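Local atomic coordinates of hemolysin II regulatory protein (Bacillus cereus, PDB entry 2JJ7), a protein that probably binds DNA as a dimeric transcriptional regulator of the TetR family, controlling hemolysin II production. Residues E85-F90 against S156-P161; T92-N97 against P120-S125; Y46-K51 against Y55-K60; E6-N11 against A37-A42. All coordinates share one frame; numbering follows the deposited sequence. Where two conformers were deposited one is given.

Contact 1: residues E85-F90 against S156-P161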
# COMPACT_ATOMS: atom_id res chain seq x y z
N GLU B 85 11.40 -7.89 -14.04
CA GLU B 85 10.66 -9.04 -14.54
C GLU B 85 9.54 -9.40 -13.60
O GLU B 85 8.39 -9.62 -14.03
CB GLU B 85 11.55 -10.25 -14.79
CG GLU B 85 10.79 -11.37 -15.52
CD GLU B 85 11.70 -12.44 -16.11
OE1 GLU B 85 12.87 -12.53 -15.71
OE2 GLU B 85 11.23 -13.19 -16.98
N TYR B 86 9.87 -9.48 -12.31
CA TYR B 86 8.89 -9.75 -11.28
C TYR B 86 7.71 -8.77 -11.39
O TYR B 86 6.55 -9.18 -11.46
CB TYR B 86 9.56 -9.64 -9.91
CG TYR B 86 8.61 -9.64 -8.73
CD1 TYR B 86 7.98 -8.46 -8.31
CD2 TYR B 86 8.34 -10.81 -8.03
CE1 TYR B 86 7.11 -8.47 -7.23
CE2 TYR B 86 7.47 -10.81 -6.95
CZ TYR B 86 6.86 -9.64 -6.56
OH TYR B 86 6.01 -9.65 -5.47
N LEU B 87 8.03 -7.48 -11.40
CA LEU B 87 7.01 -6.43 -11.44
C LEU B 87 6.20 -6.43 -12.73
O LEU B 87 5.01 -6.12 -12.71
CB LEU B 87 7.66 -5.04 -11.25
CG LEU B 87 8.26 -4.71 -9.88
CD1 LEU B 87 8.91 -3.34 -9.90
CD2 LEU B 87 7.23 -4.80 -8.77
N THR B 88 6.86 -6.75 -13.85
CA THR B 88 6.20 -6.79 -15.15
C THR B 88 5.17 -7.94 -15.17
O THR B 88 4.00 -7.74 -15.53
CB THR B 88 7.23 -6.92 -16.30
OG1 THR B 88 8.14 -5.82 -16.22
CG2 THR B 88 6.56 -6.91 -17.70
N VAL B 89 5.59 -9.13 -14.74
CA VAL B 89 4.71 -10.30 -14.69
C VAL B 89 3.49 -10.02 -13.79
O VAL B 89 2.35 -10.29 -14.18
CB VAL B 89 5.44 -11.57 -14.20
CG1 VAL B 89 4.45 -12.72 -13.95
CG2 VAL B 89 6.53 -12.00 -15.18
N PHE B 90 3.73 -9.48 -12.60
CA PHE B 90 2.62 -9.27 -11.67
C PHE B 90 1.67 -8.13 -12.04
O PHE B 90 0.47 -8.31 -11.98
CB PHE B 90 3.09 -9.21 -10.21
CG PHE B 90 3.36 -10.57 -9.63
CD1 PHE B 90 4.66 -10.99 -9.36
CD2 PHE B 90 2.30 -11.46 -9.43
CE1 PHE B 90 4.90 -12.28 -8.85
CE2 PHE B 90 2.53 -12.76 -8.92
CZ PHE B 90 3.82 -13.16 -8.63
N SER B 156 0.83 -3.13 -1.92
CA SER B 156 -0.37 -2.31 -1.94
C SER B 156 -0.59 -1.67 -3.31
O SER B 156 -1.72 -1.61 -3.78
CB SER B 156 -0.31 -1.24 -0.84
OG SER B 156 0.59 -0.20 -1.17
N ILE B 157 0.48 -1.22 -3.95
CA ILE B 157 0.33 -0.56 -5.25
C ILE B 157 0.20 -1.55 -6.43
O ILE B 157 -0.58 -1.31 -7.36
CB ILE B 157 1.43 0.50 -5.50
CG1 ILE B 157 2.81 -0.15 -5.54
CG2 ILE B 157 1.37 1.59 -4.41
CD1 ILE B 157 3.98 0.87 -5.58
N VAL B 158 0.94 -2.65 -6.39
CA VAL B 158 0.96 -3.59 -7.50
C VAL B 158 -0.35 -4.38 -7.58
O VAL B 158 -0.81 -4.74 -8.67
CB VAL B 158 2.21 -4.53 -7.44
CG1 VAL B 158 2.01 -5.78 -8.30
CG2 VAL B 158 3.43 -3.76 -7.90
N LEU B 159 -0.94 -4.66 -6.42
CA LEU B 159 -2.17 -5.48 -6.40
C LEU B 159 -3.46 -4.68 -6.50
O LEU B 159 -4.53 -5.27 -6.55
CB LEU B 159 -2.22 -6.37 -5.16
CG LEU B 159 -1.06 -7.37 -5.00
CD1 LEU B 159 -1.27 -8.21 -3.75
CD2 LEU B 159 -0.97 -8.25 -6.24
N PHE B 160 -3.36 -3.36 -6.49
CA PHE B 160 -4.56 -2.53 -6.50
C PHE B 160 -5.22 -2.65 -7.86
O PHE B 160 -4.60 -2.30 -8.88
CB PHE B 160 -4.21 -1.07 -6.19
CG PHE B 160 -5.40 -0.18 -6.04
CD1 PHE B 160 -5.66 0.80 -6.99
CD2 PHE B 160 -6.28 -0.35 -4.97
CE1 PHE B 160 -6.77 1.63 -6.87
CE2 PHE B 160 -7.39 0.46 -4.83
CZ PHE B 160 -7.65 1.45 -5.78
N PRO B 161 -6.48 -3.14 -7.90
CA PRO B 161 -7.12 -3.53 -9.15
C PRO B 161 -7.35 -2.38 -10.12
O PRO B 161 -7.55 -2.63 -11.31
CB PRO B 161 -8.47 -4.11 -8.68
CG PRO B 161 -8.73 -3.47 -7.38
CD PRO B 161 -7.38 -3.33 -6.74

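Contact 2: residues T92-N97 against P120-S125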
# COMPACT_ATOMS: atom_id res chain seq x y z
N THR B 92 1.09 -7.07 -15.01
CA THR B 92 0.37 -7.61 -16.18
C THR B 92 -0.72 -8.58 -15.76
O THR B 92 -1.84 -8.51 -16.28
CB THR B 92 1.32 -8.27 -17.20
OG1 THR B 92 2.19 -7.26 -17.74
CG2 THR B 92 0.54 -8.99 -18.34
N HIS B 93 -0.41 -9.48 -14.82
CA HIS B 93 -1.42 -10.42 -14.34
C HIS B 93 -2.64 -9.71 -13.71
O HIS B 93 -3.79 -10.10 -13.94
CB HIS B 93 -0.86 -11.44 -13.34
CG HIS B 93 -1.77 -12.61 -13.15
ND1 HIS B 93 -1.79 -13.67 -14.04
CD2 HIS B 93 -2.73 -12.86 -12.24
CE1 HIS B 93 -2.72 -14.53 -13.66
NE2 HIS B 93 -3.30 -14.06 -12.57
N ILE B 94 -2.35 -8.70 -12.89
CA ILE B 94 -3.39 -7.95 -12.18
C ILE B 94 -4.23 -7.10 -13.14
O ILE B 94 -5.44 -6.96 -12.96
CB ILE B 94 -2.78 -7.10 -11.01
CG1 ILE B 94 -2.20 -8.01 -9.91
CG2 ILE B 94 -3.80 -6.10 -10.43
CD1 ILE B 94 -2.95 -9.35 -9.70
N LYS B 95 -3.58 -6.56 -14.17
CA LYS B 95 -4.26 -5.84 -15.22
C LYS B 95 -5.31 -6.74 -15.84
O LYS B 95 -6.43 -6.32 -16.06
CB LYS B 95 -3.27 -5.40 -16.30
CG LYS B 95 -3.55 -4.02 -16.87
CD LYS B 95 -2.77 -3.74 -18.16
CE LYS B 95 -1.30 -4.15 -18.04
NZ LYS B 95 -0.46 -3.61 -19.16
N GLU B 96 -4.93 -7.99 -16.11
CA GLU B 96 -5.81 -8.96 -16.77
C GLU B 96 -6.81 -9.56 -15.78
O GLU B 96 -7.91 -9.97 -16.16
CB GLU B 96 -4.98 -10.08 -17.41
CG GLU B 96 -4.02 -9.63 -18.55
CD GLU B 96 -3.00 -10.71 -18.97
OE1 GLU B 96 -2.71 -11.63 -18.18
OE2 GLU B 96 -2.46 -10.61 -20.10
N ASN B 97 -6.41 -9.61 -14.51
CA ASN B 97 -7.23 -10.23 -13.47
C ASN B 97 -7.36 -9.38 -12.22
O ASN B 97 -6.83 -9.75 -11.16
CB ASN B 97 -6.61 -11.57 -13.09
CG ASN B 97 -6.49 -12.50 -14.27
OD1 ASN B 97 -7.43 -13.20 -14.60
ND2 ASN B 97 -5.33 -12.51 -14.90
N PRO B 120 0.01 -21.68 -3.84
CA PRO B 120 0.68 -21.99 -5.11
C PRO B 120 0.15 -21.20 -6.30
O PRO B 120 0.86 -21.05 -7.29
CB PRO B 120 0.41 -23.48 -5.30
CG PRO B 120 0.22 -24.00 -3.92
CD PRO B 120 -0.46 -22.91 -3.16
N TYR B 121 -1.07 -20.70 -6.20
CA TYR B 121 -1.70 -20.03 -7.34
C TYR B 121 -1.43 -18.53 -7.49
O TYR B 121 -1.84 -17.92 -8.47
CB TYR B 121 -3.18 -20.34 -7.35
CG TYR B 121 -3.47 -21.82 -7.35
CD1 TYR B 121 -4.09 -22.42 -6.27
CD2 TYR B 121 -3.08 -22.63 -8.42
CE1 TYR B 121 -4.36 -23.80 -6.27
CE2 TYR B 121 -3.34 -23.99 -8.43
CZ TYR B 121 -3.98 -24.57 -7.35
OH TYR B 121 -4.22 -25.92 -7.37
N PHE B 122 -0.72 -17.93 -6.54
CA PHE B 122 -0.37 -16.51 -6.65
C PHE B 122 0.64 -16.07 -5.59
O PHE B 122 1.75 -15.65 -5.92
CB PHE B 122 -1.62 -15.60 -6.58
CG PHE B 122 -1.33 -14.18 -6.97
CD1 PHE B 122 -1.45 -13.77 -8.29
CD2 PHE B 122 -0.88 -13.26 -6.01
CE1 PHE B 122 -1.16 -12.45 -8.66
CE2 PHE B 122 -0.57 -11.94 -6.37
CZ PHE B 122 -0.72 -11.54 -7.70
N ILE B 123 0.25 -16.17 -4.33
CA ILE B 123 1.01 -15.58 -3.23
C ILE B 123 2.42 -16.17 -3.09
O ILE B 123 3.37 -15.43 -2.77
CB ILE B 123 0.23 -15.64 -1.90
CG1 ILE B 123 -0.94 -14.67 -1.95
CG2 ILE B 123 1.14 -15.32 -0.69
CD1 ILE B 123 -2.11 -15.01 -1.01
N GLY B 124 2.55 -17.48 -3.31
CA GLY B 124 3.85 -18.16 -3.21
C GLY B 124 4.90 -17.49 -4.09
O GLY B 124 6.00 -17.19 -3.62
N SER B 125 4.54 -17.23 -5.34
CA SER B 125 5.45 -16.62 -6.30
C SER B 125 5.63 -15.12 -6.02
O SER B 125 6.73 -14.57 -6.21
CB SER B 125 4.96 -16.83 -7.72
OG SER B 125 5.01 -18.21 -8.07

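Contact 3: residues Y46-K51 against Y55-K60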
# COMPACT_ATOMS: atom_id res chain seq x y z
N TYR B 46 -23.88 -28.62 -6.87
CA TYR B 46 -23.50 -29.92 -7.41
C TYR B 46 -22.04 -29.90 -7.94
O TYR B 46 -21.24 -30.75 -7.58
CB TYR B 46 -24.48 -30.40 -8.49
CG TYR B 46 -24.07 -31.70 -9.14
CD1 TYR B 46 -24.08 -32.90 -8.42
CD2 TYR B 46 -23.63 -31.73 -10.47
CE1 TYR B 46 -23.67 -34.10 -9.00
CE2 TYR B 46 -23.23 -32.93 -11.06
CZ TYR B 46 -23.26 -34.10 -10.32
OH TYR B 46 -22.87 -35.28 -10.90
N TYR B 47 -21.70 -28.90 -8.74
CA TYR B 47 -20.36 -28.81 -9.34
C TYR B 47 -19.22 -28.41 -8.39
O TYR B 47 -18.10 -28.88 -8.53
CB TYR B 47 -20.37 -27.87 -10.56
CG TYR B 47 -21.02 -28.44 -11.81
CD1 TYR B 47 -20.79 -29.77 -12.20
CD2 TYR B 47 -21.84 -27.65 -12.62
CE1 TYR B 47 -21.38 -30.31 -13.35
CE2 TYR B 47 -22.44 -28.17 -13.78
CZ TYR B 47 -22.20 -29.50 -14.13
OH TYR B 47 -22.78 -30.03 -15.27
N PHE B 48 -19.50 -27.53 -7.44
CA PHE B 48 -18.45 -26.99 -6.58
C PHE B 48 -18.59 -27.27 -5.09
O PHE B 48 -17.61 -27.13 -4.36
CB PHE B 48 -18.23 -25.48 -6.85
CG PHE B 48 -17.69 -25.19 -8.22
CD1 PHE B 48 -18.54 -24.82 -9.26
CD2 PHE B 48 -16.33 -25.35 -8.49
CE1 PHE B 48 -18.04 -24.59 -10.55
CE2 PHE B 48 -15.82 -25.12 -9.77
CZ PHE B 48 -16.68 -24.73 -10.81
N ASN B 49 -19.78 -27.66 -4.64
CA ASN B 49 -20.00 -27.98 -3.23
C ASN B 49 -19.43 -26.90 -2.30
O ASN B 49 -18.50 -27.17 -1.54
CB ASN B 49 -19.37 -29.34 -2.87
CG ASN B 49 -20.28 -30.52 -3.21
OD1 ASN B 49 -19.98 -31.31 -4.11
ND2 ASN B 49 -21.40 -30.65 -2.49
N GLY B 50 -19.95 -25.68 -2.41
CA GLY B 50 -19.68 -24.64 -1.42
C GLY B 50 -18.72 -23.56 -1.87
O GLY B 50 -17.93 -23.75 -2.81
N LYS B 51 -18.78 -22.41 -1.21
CA LYS B 51 -17.99 -21.28 -1.65
C LYS B 51 -16.49 -21.45 -1.40
O LYS B 51 -15.69 -20.89 -2.13
CB LYS B 51 -18.53 -19.95 -1.11
CG LYS B 51 -18.23 -19.64 0.34
CD LYS B 51 -18.26 -18.13 0.52
CE LYS B 51 -18.11 -17.77 1.96
NZ LYS B 51 -18.35 -16.33 2.16
N TYR B 55 -13.94 -20.69 -4.30
CA TYR B 55 -12.85 -19.74 -4.08
C TYR B 55 -11.50 -20.32 -4.49
O TYR B 55 -10.76 -19.68 -5.21
CB TYR B 55 -12.82 -19.34 -2.62
CG TYR B 55 -11.88 -18.21 -2.26
CD1 TYR B 55 -10.75 -18.46 -1.50
CD2 TYR B 55 -12.16 -16.89 -2.62
CE1 TYR B 55 -9.90 -17.46 -1.12
CE2 TYR B 55 -11.29 -15.85 -2.24
CZ TYR B 55 -10.17 -16.16 -1.49
OH TYR B 55 -9.30 -15.21 -1.06
N TYR B 56 -11.21 -21.53 -4.02
CA TYR B 56 -9.99 -22.24 -4.42
C TYR B 56 -9.92 -22.32 -5.95
O TYR B 56 -8.88 -22.01 -6.54
CB TYR B 56 -9.92 -23.65 -3.82
CG TYR B 56 -9.67 -23.72 -2.32
CD1 TYR B 56 -9.23 -22.62 -1.58
CD2 TYR B 56 -9.84 -24.92 -1.64
CE1 TYR B 56 -9.00 -22.72 -0.21
CE2 TYR B 56 -9.61 -25.03 -0.29
CZ TYR B 56 -9.20 -23.94 0.43
OH TYR B 56 -8.98 -24.09 1.79
N GLU B 57 -11.02 -22.72 -6.58
CA GLU B 57 -11.06 -22.88 -8.03
C GLU B 57 -10.87 -21.54 -8.77
O GLU B 57 -10.34 -21.51 -9.88
CB GLU B 57 -12.35 -23.57 -8.47
CG GLU B 57 -12.44 -25.04 -8.09
CD GLU B 57 -11.30 -25.88 -8.66
OE1 GLU B 57 -10.91 -25.68 -9.82
OE2 GLU B 57 -10.79 -26.74 -7.92
N VAL B 58 -11.30 -20.45 -8.13
CA VAL B 58 -11.10 -19.10 -8.67
C VAL B 58 -9.62 -18.74 -8.72
O VAL B 58 -9.12 -18.29 -9.76
CB VAL B 58 -11.90 -18.03 -7.88
CG1 VAL B 58 -11.37 -16.61 -8.18
CG2 VAL B 58 -13.36 -18.12 -8.25
N PHE B 59 -8.91 -18.98 -7.62
CA PHE B 59 -7.45 -18.80 -7.59
C PHE B 59 -6.72 -19.69 -8.60
O PHE B 59 -5.79 -19.25 -9.26
CB PHE B 59 -6.91 -18.97 -6.16
CG PHE B 59 -6.76 -17.66 -5.42
CD1 PHE B 59 -5.61 -16.89 -5.58
CD2 PHE B 59 -7.78 -17.19 -4.59
CE1 PHE B 59 -5.46 -15.64 -4.91
CE2 PHE B 59 -7.64 -15.96 -3.92
CZ PHE B 59 -6.48 -15.19 -4.08
N LYS B 60 -7.18 -20.94 -8.72
CA LYS B 60 -6.63 -21.89 -9.68
C LYS B 60 -6.84 -21.44 -11.13
O LYS B 60 -5.91 -21.47 -11.91
CB LYS B 60 -7.27 -23.27 -9.45
CG LYS B 60 -6.64 -24.41 -10.22
CD LYS B 60 -7.45 -25.68 -10.00
CE LYS B 60 -6.72 -26.91 -10.50
NZ LYS B 60 -7.59 -28.13 -10.44

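Contact 4: residues E6-N11 against A37-A42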
# COMPACT_ATOMS: atom_id res chain seq x y z
N GLU B 6 -18.67 -28.08 -19.09
CA GLU B 6 -17.47 -27.25 -19.05
C GLU B 6 -17.83 -25.76 -19.13
O GLU B 6 -17.34 -24.96 -18.35
CB GLU B 6 -16.49 -27.64 -20.16
CG GLU B 6 -15.87 -29.06 -20.04
CD GLU B 6 -16.90 -30.23 -20.09
OE1 GLU B 6 -17.92 -30.15 -20.81
OE2 GLU B 6 -16.66 -31.24 -19.39
N GLN B 7 -18.71 -25.41 -20.07
CA GLN B 7 -19.22 -24.04 -20.19
C GLN B 7 -19.95 -23.53 -18.94
O GLN B 7 -19.75 -22.39 -18.51
CB GLN B 7 -20.12 -23.91 -21.43
CG GLN B 7 -20.73 -22.52 -21.67
CD GLN B 7 -19.69 -21.42 -21.89
OE1 GLN B 7 -19.52 -20.94 -23.00
NE2 GLN B 7 -18.99 -21.02 -20.82
N THR B 8 -20.78 -24.37 -18.34
CA THR B 8 -21.55 -23.95 -17.18
C THR B 8 -20.62 -23.66 -16.00
O THR B 8 -20.79 -22.65 -15.30
CB THR B 8 -22.62 -24.99 -16.81
OG1 THR B 8 -23.48 -25.20 -17.93
CG2 THR B 8 -23.47 -24.52 -15.63
N MET B 9 -19.64 -24.55 -15.80
CA MET B 9 -18.66 -24.40 -14.74
C MET B 9 -17.80 -23.16 -14.97
O MET B 9 -17.44 -22.47 -14.02
CB MET B 9 -17.79 -25.65 -14.64
CG MET B 9 -18.49 -26.80 -13.93
SD MET B 9 -17.49 -28.28 -13.90
CE MET B 9 -16.45 -27.95 -12.47
N GLU B 10 -17.47 -22.90 -16.23
CA GLU B 10 -16.76 -21.69 -16.60
C GLU B 10 -17.58 -20.43 -16.30
O GLU B 10 -17.07 -19.49 -15.70
CB GLU B 10 -16.36 -21.71 -18.07
CG GLU B 10 -15.83 -20.37 -18.53
CD GLU B 10 -14.71 -20.51 -19.52
OE1 GLU B 10 -14.95 -21.04 -20.62
OE2 GLU B 10 -13.58 -20.09 -19.17
N ASN B 11 -18.84 -20.43 -16.73
CA ASN B 11 -19.77 -19.37 -16.35
C ASN B 11 -19.81 -19.13 -14.84
O ASN B 11 -19.81 -17.97 -14.40
CB ASN B 11 -21.17 -19.65 -16.91
CG ASN B 11 -21.25 -19.44 -18.40
OD1 ASN B 11 -20.32 -18.94 -19.02
ND2 ASN B 11 -22.37 -19.83 -19.00
N ALA B 37 -24.17 -16.01 -12.35
CA ALA B 37 -23.86 -17.00 -13.40
C ALA B 37 -25.09 -17.42 -14.21
O ALA B 37 -24.96 -18.14 -15.22
CB ALA B 37 -23.19 -18.24 -12.77
N LYS B 38 -26.26 -16.98 -13.77
CA LYS B 38 -27.54 -17.35 -14.36
C LYS B 38 -27.74 -18.87 -14.35
O LYS B 38 -28.19 -19.46 -15.33
CB LYS B 38 -27.71 -16.75 -15.77
CG LYS B 38 -27.75 -15.22 -15.78
CD LYS B 38 -28.57 -14.67 -16.95
CE LYS B 38 -27.69 -14.21 -18.11
NZ LYS B 38 -26.91 -12.97 -17.78
N VAL B 39 -27.36 -19.50 -13.23
CA VAL B 39 -27.58 -20.93 -13.03
C VAL B 39 -28.29 -21.18 -11.73
O VAL B 39 -28.23 -20.37 -10.79
CB VAL B 39 -26.28 -21.79 -13.04
CG1 VAL B 39 -25.42 -21.51 -14.27
CG2 VAL B 39 -25.49 -21.59 -11.75
N ASN B 40 -28.98 -22.31 -11.69
CA ASN B 40 -29.67 -22.73 -10.49
C ASN B 40 -28.66 -22.99 -9.38
O ASN B 40 -27.61 -23.59 -9.60
CB ASN B 40 -30.54 -23.96 -10.79
CG ASN B 40 -31.74 -23.61 -11.66
OD1 ASN B 40 -31.98 -24.22 -12.70
ND2 ASN B 40 -32.49 -22.59 -11.23
N VAL B 41 -28.96 -22.49 -8.17
CA VAL B 41 -28.05 -22.71 -7.03
C VAL B 41 -27.69 -24.20 -6.90
O VAL B 41 -26.53 -24.54 -6.73
CB VAL B 41 -28.58 -22.10 -5.67
CG1 VAL B 41 -27.74 -22.56 -4.49
CG2 VAL B 41 -28.55 -20.55 -5.71
N ALA B 42 -28.69 -25.09 -7.03
CA ALA B 42 -28.48 -26.54 -7.00
C ALA B 42 -27.34 -27.01 -7.92
O ALA B 42 -26.49 -27.79 -7.51
CB ALA B 42 -29.77 -27.29 -7.34

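Contact 1: residues E85-F90 against S156-P161
Phe90 meets Val158 through its CB, while its ring is turned back along its own helix: CD1 of Phe90 stands 3.7 Å above the plane of the Tyr86 ring, over its centre, and CD2 of Leu87 lies at the edge of that ring, in its plane. Phe122 and Phe126 also meet the Phe90 ring edge-to-face. Toward Val158, Phe90 and Leu87 offer CB and CD2, and the valine fits them with a forked side chain. Its CG1 lies anti to the backbone N (chi1 161°) and packs at 4.1 Å against Phe90 CB; CG2 takes the branch beside the backbone N and reaches Leu87 CD2 at 4.0 Å. The Leu87 side chain crosses Val158 at about a right angle and touches it with CD2. The two partners are one helical turn apart, and the beta-branched residue bridges them. The CA atoms of Phe90 and Val158 are 7.2 Å apart, close enough for a short side chain to span the gap. Ile176 of helix 169-181 packs on both Leu87 and Val158, and just beyond, Ser156 and Phe160 contact the second subunit. No hydrogen bond passes between the segments, so this buried contact in the regulatory domain is one of apolar packing, held by dispersion and by the exclusion of water.

Contact 2: residues T92-N97 against P120-S125
His93 and Phe122 mark the nearest approach of the two backbones, CA to CA 9.9 Å, where the last turns of helix 79-96 face the N-cap position of helix 123-126. Side chains fill that gap. Phe122 swings its ring across with CG anti to the backbone N (chi1 -168°) and offers its far end to two residues. CE1 meets His93 CD2 at 3.9 Å, the histidine carbon lying near the plane of the phenyl ring, at its edge; Ile94 CD1 approaches CZ to 3.7 Å, and the isoleucine and phenylalanine side chains cross at about a right angle. Leu159 packs on both Ile94 and Phe122. Asn97 ND2 donates to the carbonyl O of His93 at 3.0 Å, in the carbonyl plane and on a lone pair, and this bond holds it over one face of the imidazole, 3.4 Å above the centre. The ring itself is fixed by the hydrogen bond of His93 NE2 to the backbone O of Tyr62. Histidine thus suits a boundary position: its NE2 is bonded toward the chain that leads out of the DNA-binding domain, and its CD2 touches Phe122. No hydrogen bond crosses the contact, so one ring is fixed at NE2 and packs through the neighbouring CD2.

Contact 3: residues Y46-K51 against Y55-K60
Phe48 and Glu57 join the end of helix 41-48, the second helix of the predicted helix-turn-helix, to helix 51-62, which leads toward the regulatory domain of this TetR-type fold. The aliphatic part of the glutamate does the touching: its CG lies 3.8 Å from Phe48 CE2, at the edge of the ring and near its plane, with Glu57 CB slightly farther off. The chain of Glu57 then bends at chi2 (-58°), and its carboxylate plane ends 35° from that of the phenyl ring. The buried phenyl ring supplies apolar surface to Met9 of helix 5-23 and to the methylenes of Glu57, a residue only partly buried, as suits its charged end.

In the next shell is the turn that sets the two helices against each other. Asn49 leaves the helix with positive phi, and Gly50 follows, also with positive phi, where a beta carbon would press on the preceding carbonyl O. Asn53 ND2 bonds to Phe48 O and ties the turn to the new helix. The ends of Lys51 and Tyr55 reach outward: Lys51 NZ bonds to the backbone O atoms of Tyr25 and Thr28, while Tyr55, with CG anti to its N, bonds through OH to Glu107 OE2 and meets Phe20 and Tyr25 edge-to-face. Tyr55 N donates to Lys51 O at 2.8 Å, an i to i+4 helical bond with an N-H...O angle of 162°.

Contact 4: residues E6-N11 against A37-A42
Thr8 faces Val39 from the first helix of the DNA-binding domain, and its CB divides the work between two branches. CG2, anti to the backbone N, reaches out to Val39 CG1 at 3.8 Å, the two side chains meeting at a slant. OG1, beside the backbone N (chi1 -58°), turns back along its own helix and makes a weak hydrogen bond to Ser4 O. Threonine therefore suits a partly exposed position, a methyl for the neighbour and a hydroxyl returned to the backbone. Val39 answers from the turn of the predicted helix-turn-helix, between helices 30-37 and 41-48, and also packs on Ile12 and Ala44. One turn of helix beyond Thr8, the carbonyl O of Asn11 lies 3.8 Å from Ala37 CB, where the CA atoms of the two residues come within 5.6 Å of each other. So close an approach fits a residue as small as alanine. Lys38, next along, has positive phi and ends helix 30-37 in a Schellman motif, which turns the chain toward Val39. No hydrogen bond crosses between the segments; the turn is set against helix 5-23 by a methyl-methyl contact and by a methyl lying against a carbonyl oxygen, a packing in which small side chains bring the backbones close.

How the contacts relate
The four contacts run in two pairs from the predicted DNA-binding end of the subunit to its regulatory domain. Contacts 3 and 4, centres 12 Å apart, share helix 41-48: Met9 of 6-11 packs on Tyr47 and Phe48, with Met9 CE 3.6 Å from Phe48 CZ. Contacts 1 and 2, centres 8 Å apart, share helix 79-96, and contact 2 is nested in the chain loop that contact 1 closes; Phe122 CZ lies 3.5 Å from Phe90 CD2. Between the pairs, contact 2 touches contact 3, where Tyr121 CB approaches Phe59 O to 3.4 Å. Contact 4 is farthest from contact 1, about 31 Å between centres, and the two do not touch.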